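Local coordinates for protein P35 antigen (Borrelia burgdorferi, PDB 4ALY) that is an outer surface lipoprotein of the Lyme disease spirochaete, also called BBA64, and is critical for infection after a tick bite, at residues 106-109 / 110-114; 177-180 / 181-185; 268-271 / 272-276. All coordinates share one frame; numbering follows the deposited sequence.

Contact 1: 106-109 / 110-114; sequences RAEI and FSKIF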
ATOM      1  N   ARG A 106      10.374  -6.092  13.123  1.00 18.21           N
ATOM      2  CA  ARG A 106      11.168  -5.010  13.628  1.00 20.68           C
ATOM      3  C   ARG A 106      12.680  -5.321  13.730  1.00 21.52           C
ATOM      4  O   ARG A 106      13.476  -4.463  13.354  1.00 23.18           O
ATOM      5  CB  ARG A 106      10.644  -4.582  14.969  1.00 21.50           C
ATOM      6  CG  ARG A 106      11.675  -3.804  15.731  1.00 23.46           C
ATOM      7  CD  ARG A 106      11.204  -3.659  17.160  1.00 26.62           C
ATOM      8  NE  ARG A 106      11.444  -2.321  17.621  1.00 30.09           N
ATOM      9  CZ  ARG A 106      10.611  -1.631  18.393  1.00 35.35           C
ATOM     10  NH1 ARG A 106       9.448  -2.154  18.846  1.00 29.80           N
ATOM     11  NH2 ARG A 106      10.957  -0.382  18.687  1.00 35.72           N
ATOM     12  N   ALA A 107      13.072  -6.512  14.202  1.00 18.48           N
ATOM     13  CA  ALA A 107      14.513  -6.766  14.501  1.00 18.76           C
ATOM     14  C   ALA A 107      15.405  -6.644  13.276  1.00 19.04           C
ATOM     15  O   ALA A 107      16.510  -6.168  13.416  1.00 17.91           O
ATOM     16  CB  ALA A 107      14.728  -8.150  15.172  1.00 18.12           C
ATOM     17  N   GLU A 108      14.926  -7.091  12.083  1.00 19.20           N
ATOM     18  CA  GLU A 108      15.754  -7.161  10.861  1.00 18.20           C
ATOM     19  C   GLU A 108      15.350  -6.278   9.738  1.00 17.62           C
ATOM     20  O   GLU A 108      16.094  -6.194   8.721  1.00 16.69           O
ATOM     21  CB  GLU A 108      15.743  -8.538  10.224  1.00 21.29           C
ATOM     22  CG  GLU A 108      15.795  -9.711  11.165  1.00 25.37           C
ATOM     23  CD  GLU A 108      17.105  -9.842  11.858  1.00 31.16           C
ATOM     24  OE1 GLU A 108      18.000  -8.963  11.659  1.00 37.58           O
ATOM     25  OE2 GLU A 108      17.234 -10.835  12.600  1.00 37.34           O
ATOM     26  N   ILE A 109      14.161  -5.680   9.826  1.00 16.38           N
ATOM     27  CA  ILE A 109      13.709  -4.804   8.755  1.00 15.19           C
ATOM     28  C   ILE A 109      13.483  -3.435   9.340  1.00 17.41           C
ATOM     29  O   ILE A 109      14.291  -2.521   9.111  1.00 19.50           O
ATOM     30  CB  ILE A 109      12.443  -5.371   8.067  1.00 14.76           C
ATOM     31  CG1 ILE A 109      12.598  -6.866   7.827  1.00 12.40           C
ATOM     32  CG2 ILE A 109      12.100  -4.616   6.761  1.00 14.54           C
ATOM     33  CD1 ILE A 109      11.394  -7.556   7.196  1.00 12.02           C
ATOM     34  N   PHE A 110      12.410  -3.246  10.127  1.00 17.13           N
ATOM     35  CA  PHE A 110      11.982  -1.863  10.369  1.00 16.09           C
ATOM     36  C   PHE A 110      13.079  -1.111  11.110  1.00 16.07           C
ATOM     37  O   PHE A 110      13.332   0.092  10.927  1.00 13.93           O
ATOM     38  CB  PHE A 110      10.670  -1.799  11.125  1.00 16.37           C
ATOM     39  CG  PHE A 110       9.491  -2.393  10.399  1.00 15.88           C
ATOM     40  CD1 PHE A 110       9.434  -2.443   9.015  1.00 16.77           C
ATOM     41  CD2 PHE A 110       8.382  -2.835  11.123  1.00 16.23           C
ATOM     42  CE1 PHE A 110       8.314  -2.945   8.353  1.00 16.65           C
ATOM     43  CE2 PHE A 110       7.225  -3.304  10.477  1.00 16.81           C
ATOM     44  CZ  PHE A 110       7.188  -3.371   9.089  1.00 16.44           C
ATOM     45  N   SER A 111      13.810  -1.834  11.927  1.00 17.53           N
ATOM     46  CA  SER A 111      14.866  -1.095  12.652  1.00 18.38           C
ATOM     47  C   SER A 111      16.175  -0.954  11.829  1.00 17.52           C
ATOM     48  O   SER A 111      17.120  -0.465  12.373  1.00 18.59           O
ATOM     49  CB  SER A 111      15.130  -1.675  14.044  1.00 15.13           C
ATOM     50  OG  SER A 111      15.805  -2.899  13.911  1.00 15.76           O
ATOM     51  N   LYS A 112      16.195  -1.382  10.571  1.00 17.04           N
ATOM     52  CA  LYS A 112      17.363  -1.221   9.671  1.00 19.61           C
ATOM     53  C   LYS A 112      17.096  -0.352   8.444  1.00 21.22           C
ATOM     54  O   LYS A 112      18.034  -0.066   7.705  1.00 26.88           O
ATOM     55  CB  LYS A 112      17.849  -2.537   9.066  1.00 19.62           C
ATOM     56  CG  LYS A 112      17.921  -3.751   9.988  1.00 20.72           C
ATOM     57  CD  LYS A 112      19.127  -3.634  10.888  1.00 21.95           C
ATOM     58  CE  LYS A 112      19.569  -5.018  11.352  1.00 23.22           C
ATOM     59  NZ  LYS A 112      20.474  -4.584  12.456  1.00 25.06           N
ATOM     60  N   ILE A 113      15.857   0.053   8.196  1.00 19.19           N
ATOM     61  CA  ILE A 113      15.564   0.784   6.990  1.00 19.05           C
ATOM     62  C   ILE A 113      15.007   2.162   7.376  1.00 18.59           C
ATOM     63  O   ILE A 113      14.570   2.327   8.499  1.00 18.78           O
ATOM     64  CB  ILE A 113      14.516   0.027   6.128  1.00 19.17           C
ATOM     65  CG1 ILE A 113      13.202  -0.129   6.944  1.00 17.70           C
ATOM     66  CG2 ILE A 113      15.094  -1.307   5.616  1.00 16.32           C
ATOM     67  CD1 ILE A 113      11.976  -0.417   6.119  1.00 17.20           C
ATOM     68  N   PHE A 114      15.013   3.097   6.422  1.00 18.63           N
ATOM     69  CA  PHE A 114      14.443   4.461   6.535  1.00 21.22           C
ATOM     70  C   PHE A 114      13.264   4.699   5.616  1.00 22.51           C
ATOM     71  O   PHE A 114      13.241   4.224   4.493  1.00 22.30           O
ATOM     72  CB  PHE A 114      15.478   5.513   6.192  1.00 18.33           C
ATOM     73  CG  PHE A 114      16.664   5.407   7.051  1.00 20.36           C
ATOM     74  CD1 PHE A 114      16.643   5.939   8.338  1.00 18.35           C
ATOM     75  CD2 PHE A 114      17.789   4.693   6.620  1.00 19.55           C
ATOM     76  CE1 PHE A 114      17.727   5.784   9.171  1.00 19.01           C
ATOM     77  CE2 PHE A 114      18.887   4.550   7.467  1.00 18.86           C
ATOM     78  CZ  PHE A 114      18.859   5.121   8.724  1.00 18.35           C
TER
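Phe110 sets its ring beside Ile109, with CG2 of Ile109 4.1 Å from CD1 of Phe110; the two side chains run obliquely past one another. The ring reaches on toward helix 129-137 and meets Phe123 edge-to-face. Ser111 closes the wide turn. Its N lies 3.0 Å from Arg106 O, five residues back and in the carbonyl plane, and its OG also donates to that oxygen, at 2.9 Å from Arg106 O. This hydroxyl is folded between its own N and carbonyl carbon (chi1 73°), which points it back at the turn it follows, and its bond is tilted from the carbonyl plane. Arg106 gives its guanidinium to the carbonyl of Asn100 and to a salt bridge with Asp124. At Lys112 the N-H is given to Ile109 O over 2.7 Å, a fairly straight bond that nevertheless reaches the oxygen from above its carbonyl plane. The lysine chain bends at chi2 (-76°) and lays CG 3.3 Å from Glu108 O, so that its aliphatic part follows the turn backward. Its NZ stays 5.1 Å from Glu108 OE1, too far for a salt bridge, though the opposite charges may still attract weakly. Ile113 brings CD1 to 4.2 Å from CG2 of Ile109, and both isoleucines face helix 163-189. From Ile113 on the chain is extended, and its backbone is hydrogen-bonded to Phe123. This is a short helix made essentially of one wide pi-type, i to i+5 turn, with one carbonyl gripped by an amide and a serine hydroxyl, that runs out into extended chain.

Contact 2: 177-180 / 181-185; sequences IQLA and MEEIS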
ATOM      1  N   ILE A 177       0.482   2.444  -2.240  1.00 17.85           N
ATOM      2  CA  ILE A 177      -0.844   2.130  -2.814  1.00 17.59           C
ATOM      3  C   ILE A 177      -1.971   2.347  -1.774  1.00 19.31           C
ATOM      4  O   ILE A 177      -3.038   2.934  -2.082  1.00 19.60           O
ATOM      5  CB  ILE A 177      -0.891   0.667  -3.232  1.00 17.23           C
ATOM      6  CG1 ILE A 177       0.158   0.369  -4.338  1.00 16.70           C
ATOM      7  CG2 ILE A 177      -2.324   0.294  -3.624  1.00 17.20           C
ATOM      8  CD1 ILE A 177       0.305  -1.112  -4.617  1.00 15.02           C
ATOM      9  N   GLN A 178      -1.735   1.830  -0.556  1.00 18.66           N
ATOM     10  CA  GLN A 178      -2.626   2.020   0.566  1.00 19.54           C
ATOM     11  C   GLN A 178      -2.763   3.517   0.934  1.00 20.09           C
ATOM     12  O   GLN A 178      -3.883   4.022   0.952  1.00 21.45           O
ATOM     13  CB  GLN A 178      -2.175   1.166   1.762  1.00 18.77           C
ATOM     14  CG  GLN A 178      -3.196   1.117   2.850  1.00 17.14           C
ATOM     15  CD  GLN A 178      -4.519   0.506   2.363  1.00 18.88           C
ATOM     16  OE1 GLN A 178      -4.542  -0.490   1.608  1.00 16.48           O
ATOM     17  NE2 GLN A 178      -5.635   1.120   2.787  1.00 19.21           N
ATOM     18  N   LEU A 179      -1.647   4.227   1.161  1.00 20.19           N
ATOM     19  CA  LEU A 179      -1.673   5.693   1.334  1.00 20.46           C
ATOM     20  C   LEU A 179      -2.497   6.380   0.244  1.00 22.52           C
ATOM     21  O   LEU A 179      -3.343   7.250   0.542  1.00 21.87           O
ATOM     22  CB  LEU A 179      -0.253   6.280   1.323  1.00 20.41           C
ATOM     23  CG  LEU A 179      -0.170   7.815   1.264  1.00 21.98           C
ATOM     24  CD1 LEU A 179      -0.787   8.494   2.500  1.00 21.35           C
ATOM     25  CD2 LEU A 179       1.274   8.282   1.119  1.00 22.20           C
ATOM     26  N   ALA A 180      -2.266   5.998  -1.020  1.00 22.76           N
ATOM     27  CA  ALA A 180      -3.039   6.622  -2.106  1.00 25.33           C
ATOM     28  C   ALA A 180      -4.542   6.397  -1.880  1.00 28.27           C
ATOM     29  O   ALA A 180      -5.320   7.351  -2.013  1.00 29.25           O
ATOM     30  CB  ALA A 180      -2.627   6.104  -3.471  1.00 25.37           C
ATOM     31  N   MET A 181      -4.958   5.169  -1.541  1.00 25.87           N
ATOM     32  CA  MET A 181      -6.394   4.927  -1.334  1.00 26.53           C
ATOM     33  C   MET A 181      -7.006   5.821  -0.247  1.00 28.58           C
ATOM     34  O   MET A 181      -8.179   6.231  -0.340  1.00 25.57           O
ATOM     35  CB  MET A 181      -6.680   3.460  -1.018  1.00 25.53           C
ATOM     36  CG  MET A 181      -6.307   2.494  -2.137  1.00 26.97           C
ATOM     37  SD  MET A 181      -6.230   0.782  -1.568  1.00 28.77           S
ATOM     38  CE  MET A 181      -7.956   0.334  -1.607  1.00 26.37           C
ATOM     39  N   GLU A 182      -6.208   6.150   0.770  1.00 27.37           N
ATOM     40  CA  GLU A 182      -6.756   6.844   1.922  1.00 27.13           C
ATOM     41  C   GLU A 182      -6.689   8.368   1.756  1.00 27.71           C
ATOM     42  O   GLU A 182      -7.503   9.088   2.332  1.00 29.07           O
ATOM     43  CB  GLU A 182      -6.078   6.384   3.232  1.00 25.33           C
ATOM     44  CG  GLU A 182      -6.149   4.883   3.373  1.00 25.15           C
ATOM     45  CD  GLU A 182      -5.692   4.337   4.711  1.00 25.96           C
ATOM     46  OE1 GLU A 182      -5.076   5.096   5.497  1.00 23.51           O
ATOM     47  OE2 GLU A 182      -5.944   3.121   4.943  1.00 23.36           O
ATOM     48  N   GLU A 183      -5.731   8.871   0.996  1.00 26.72           N
ATOM     49  CA  GLU A 183      -5.660  10.304   0.762  1.00 28.45           C
ATOM     50  C   GLU A 183      -6.850  10.673  -0.126  1.00 28.51           C
ATOM     51  O   GLU A 183      -7.583  11.669   0.134  1.00 30.03           O
ATOM     52  CB  GLU A 183      -4.415  10.647  -0.022  1.00 32.08           C
ATOM     53  CG  GLU A 183      -3.141  10.779   0.768  1.00 39.63           C
ATOM     54  CD  GLU A 183      -2.006  11.212  -0.136  1.00 45.04           C
ATOM     55  OE1 GLU A 183      -2.151  12.244  -0.839  1.00 59.47           O
ATOM     56  OE2 GLU A 183      -0.991  10.528  -0.184  1.00 39.41           O
ATOM     57  N   ILE A 184      -7.027   9.863  -1.164  1.00 24.03           N
ATOM     58  CA  ILE A 184      -8.110  10.028  -2.119  1.00 25.39           C
ATOM     59  C   ILE A 184      -9.481   9.874  -1.430  1.00 25.53           C
ATOM     60  O   ILE A 184     -10.344  10.649  -1.722  1.00 27.25           O
ATOM     61  CB  ILE A 184      -7.931   9.111  -3.359  1.00 24.25           C
ATOM     62  CG1 ILE A 184      -6.963   9.750  -4.344  1.00 22.30           C
ATOM     63  CG2 ILE A 184      -9.263   8.727  -4.027  1.00 24.22           C
ATOM     64  CD1 ILE A 184      -6.270   8.719  -5.198  1.00 21.39           C
ATOM     65  N   SER A 185      -9.675   8.926  -0.508  1.00 24.76           N
ATOM     66  CA  SER A 185     -10.960   8.833   0.163  1.00 25.95           C
ATOM     67  C   SER A 185     -11.222  10.032   1.075  1.00 29.43           C
ATOM     68  O   SER A 185     -12.360  10.465   1.200  1.00 33.85           O
ATOM     69  CB  SER A 185     -11.109   7.531   0.934  1.00 23.77           C
ATOM     70  OG  SER A 185     -10.948   6.425   0.095  1.00 21.18           O
TER
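Gln178 and Glu182, one helical turn apart, form the polar side-chain link: NE2 of Gln178 donates to OE2 of Glu182 at 3.0 Å. The acceptor lies almost in the amide plane, whereas the carboxylate is met from above its own plane, the two flat groups standing 79° apart. A bend at chi2 (61°) swings the amide toward the carboxylate. Lys217 holds Gln178 OE1, and the salt bridge of Glu182 OE1 to Arg133 would probably help to keep the buried carboxylate ionised.

Main-chain bonds run from i+4 to i, the bond from Ile184 N to Ala180 O being 3.2 Å, and Glu182 N is also weakly bonded to Leu179 O. Met181 O is gripped twice by Ser185, through its N and through OG, the latter 2.8 Å from Met181 O.

In packing contacts, SD of Met181 lies 4.4 Å from CG2 of Ile177, while Leu179 crosses the extended Glu183 chain, whose OE2 comes 3.2 Å from Leu179 CG. Such i to i+4 pairing is typical of an alpha helix; touching helices 70-95, 129-137, 200-233 and 254-275 make this the central helix of an all-helical fold, with a Gln-Glu pair that links to Lys217 and Arg133.

Contact 3: 268-271 / 272-276; sequences VNTT and TNILA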
ATOM      1  N   VAL A 268      -3.673  10.621  -7.543  1.00 29.32           N
ATOM      2  CA  VAL A 268      -3.804  11.690  -6.572  1.00 26.88           C
ATOM      3  C   VAL A 268      -4.071  13.068  -7.243  1.00 29.57           C
ATOM      4  O   VAL A 268      -5.050  13.744  -6.913  1.00 30.12           O
ATOM      5  CB  VAL A 268      -2.598  11.738  -5.612  1.00 26.07           C
ATOM      6  CG1 VAL A 268      -2.691  13.001  -4.753  1.00 26.48           C
ATOM      7  CG2 VAL A 268      -2.512  10.447  -4.740  1.00 21.19           C
ATOM      8  N   ASN A 269      -3.212  13.473  -8.176  1.00 31.07           N
ATOM      9  CA  ASN A 269      -3.389  14.735  -8.883  1.00 35.62           C
ATOM     10  C   ASN A 269      -4.762  14.842  -9.536  1.00 34.20           C
ATOM     11  O   ASN A 269      -5.469  15.817  -9.313  1.00 36.58           O
ATOM     12  CB  ASN A 269      -2.283  14.999  -9.925  1.00 36.18           C
ATOM     13  CG  ASN A 269      -0.900  15.228  -9.301  1.00 40.51           C
ATOM     14  OD1 ASN A 269       0.093  15.203 -10.021  1.00 48.77           O
ATOM     15  ND2 ASN A 269      -0.822  15.458  -7.989  1.00 36.80           N
ATOM     16  N   THR A 270      -5.144  13.848 -10.324  1.00 32.30           N
ATOM     17  CA  THR A 270      -6.482  13.834 -10.921  1.00 33.97           C
ATOM     18  C   THR A 270      -7.632  14.119  -9.913  1.00 37.92           C
ATOM     19  O   THR A 270      -8.600  14.851 -10.213  1.00 37.47           O
ATOM     20  CB  THR A 270      -6.683  12.517 -11.648  1.00 35.00           C
ATOM     21  OG1 THR A 270      -5.725  12.483 -12.696  1.00 35.75           O
ATOM     22  CG2 THR A 270      -8.102  12.358 -12.241  1.00 38.29           C
ATOM     23  N   THR A 271      -7.489  13.578  -8.708  1.00 34.58           N
ATOM     24  CA  THR A 271      -8.502  13.698  -7.710  1.00 34.15           C
ATOM     25  C   THR A 271      -8.567  15.129  -7.238  1.00 36.58           C
ATOM     26  O   THR A 271      -9.662  15.671  -7.042  1.00 41.79           O
ATOM     27  CB  THR A 271      -8.200  12.756  -6.533  1.00 34.28           C
ATOM     28  OG1 THR A 271      -8.143  11.410  -7.027  1.00 34.86           O
ATOM     29  CG2 THR A 271      -9.271  12.867  -5.499  1.00 25.98           C
ATOM     30  N   THR A 272      -7.406  15.753  -7.054  1.00 34.15           N
ATOM     31  CA  THR A 272      -7.390  17.137  -6.608  1.00 34.43           C
ATOM     32  C   THR A 272      -7.990  18.004  -7.697  1.00 34.39           C
ATOM     33  O   THR A 272      -8.739  18.942  -7.365  1.00 31.31           O
ATOM     34  CB  THR A 272      -5.967  17.650  -6.300  1.00 34.94           C
ATOM     35  OG1 THR A 272      -5.291  16.673  -5.489  1.00 37.47           O
ATOM     36  CG2 THR A 272      -6.023  19.016  -5.576  1.00 30.27           C
ATOM     37  N   ASN A 273      -7.637  17.690  -8.963  1.00 30.89           N
ATOM     38  CA  ASN A 273      -8.036  18.486 -10.141  1.00 35.10           C
ATOM     39  C   ASN A 273      -9.555  18.388 -10.274  1.00 35.09           C
ATOM     40  O   ASN A 273     -10.245  19.398 -10.238  1.00 34.60           O
ATOM     41  CB  ASN A 273      -7.426  17.972 -11.466  1.00 37.79           C
ATOM     42  CG  ASN A 273      -5.898  18.101 -11.557  1.00 39.72           C
ATOM     43  OD1 ASN A 273      -5.247  18.884 -10.869  1.00 37.99           O
ATOM     44  ND2 ASN A 273      -5.326  17.319 -12.459  1.00 43.80           N
ATOM     45  N   ILE A 274     -10.083  17.171 -10.362  1.00 33.81           N
ATOM     46  CA  ILE A 274     -11.537  16.999 -10.357  1.00 34.37           C
ATOM     47  C   ILE A 274     -12.236  17.685  -9.177  1.00 34.72           C
ATOM     48  O   ILE A 274     -13.355  18.135  -9.328  1.00 32.30           O
ATOM     49  CB  ILE A 274     -11.963  15.529 -10.412  1.00 35.33           C
ATOM     50  CG1 ILE A 274     -11.563  14.902 -11.748  1.00 35.32           C
ATOM     51  CG2 ILE A 274     -13.472  15.409 -10.187  1.00 36.28           C
ATOM     52  CD1 ILE A 274     -11.466  13.383 -11.702  1.00 35.25           C
ATOM     53  N   LEU A 275     -11.569  17.790  -8.022  1.00 37.88           N
ATOM     54  CA  LEU A 275     -12.212  18.334  -6.791  1.00 37.91           C
ATOM     55  C   LEU A 275     -11.954  19.845  -6.500  1.00 39.73           C
ATOM     56  O   LEU A 275     -12.702  20.487  -5.754  1.00 35.95           O
ATOM     57  CB  LEU A 275     -11.882  17.443  -5.556  1.00 34.71           C
ATOM     58  CG  LEU A 275     -12.267  15.940  -5.591  1.00 33.02           C
ATOM     59  CD1 LEU A 275     -11.879  15.233  -4.301  1.00 28.19           C
ATOM     60  CD2 LEU A 275     -13.743  15.699  -5.920  1.00 29.05           C
ATOM     61  N   ALA A 276     -10.886  20.400  -7.076  1.00 45.60           N
ATOM     62  CA  ALA A 276     -10.621  21.849  -7.008  1.00 45.90           C
ATOM     63  C   ALA A 276     -11.906  22.700  -7.207  1.00 48.21           C
ATOM     64  O   ALA A 276     -12.211  23.534  -6.348  1.00 48.67           O
ATOM     65  CB  ALA A 276      -9.519  22.248  -7.997  1.00 38.68           C
TER
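Regular alpha-helical bonds carry the backbone from Thr272 N back to Val268 O (3.1 Å) through Ile274 N to Thr270 O (2.8 Å), while the last of the series, Leu275 N to Thr271 O, is bent and weak as the helix nears its end. Thr272 doubles the first of these: its OG1 also donates to Val268 O, over a longer 3.3 Å and from above the carbonyl plane. With chi1 at -47°, the hydroxyl sits beside its own N and opposite its carbonyl carbon, which turns it back to the preceding turn; Lys187 of helix 163-189 holds it as well. Two threonines use their methyls in the contact. Thr270 and Ile274 lie alongside each other and point the same way, CG2 of Thr270 3.6 Å from CD1 of Ile274. Thr271 and Leu275 repeat the pattern, with CG2 of Thr271 3.7 Å from CD1 of Leu275. In both threonines the methyl is directed forward along the helix and the hydroxyl backward, to Asp266 O for Thr270 and Leu267 O for Thr271. Asn269 O sits over the face of the Asn273 amide, 3.2 Å from its CG, and ND2 is not hydrogen-bonded to it. The two methyl pairs serve different neighbours: Thr270 and Ile274 pack on helix 200-233, whereas Thr271 and Leu275 face helix 163-189, so two faces of the last turns pack on those two helices, while Asn269 and Asn273 are exposed.

Overall arrangement
From the start of the modelled chain, helix 70-95 leads through a loop to contact 1, which makes up the short helix 106-110 before the loop to helix 129-137. Contact 2 follows within helix 163-189, and contact 3 near the end of helix 254-275. All are local, with adjoining segments: none closes a loop between distant parts of the chain, nests or crosses. Contacts 1 and 3 lie on opposite sides of the chain's centre, about 35 Å apart between centres. Contacts 2 and 3 touch, with Ile184 CG1 3.4 Å from Thr271 OG1, joining helix 163-189 to helix 254-275. Helix 163-189 also meets Ile109 through Val166 and Leu170, so one helix touches both contact 1 and contact 3.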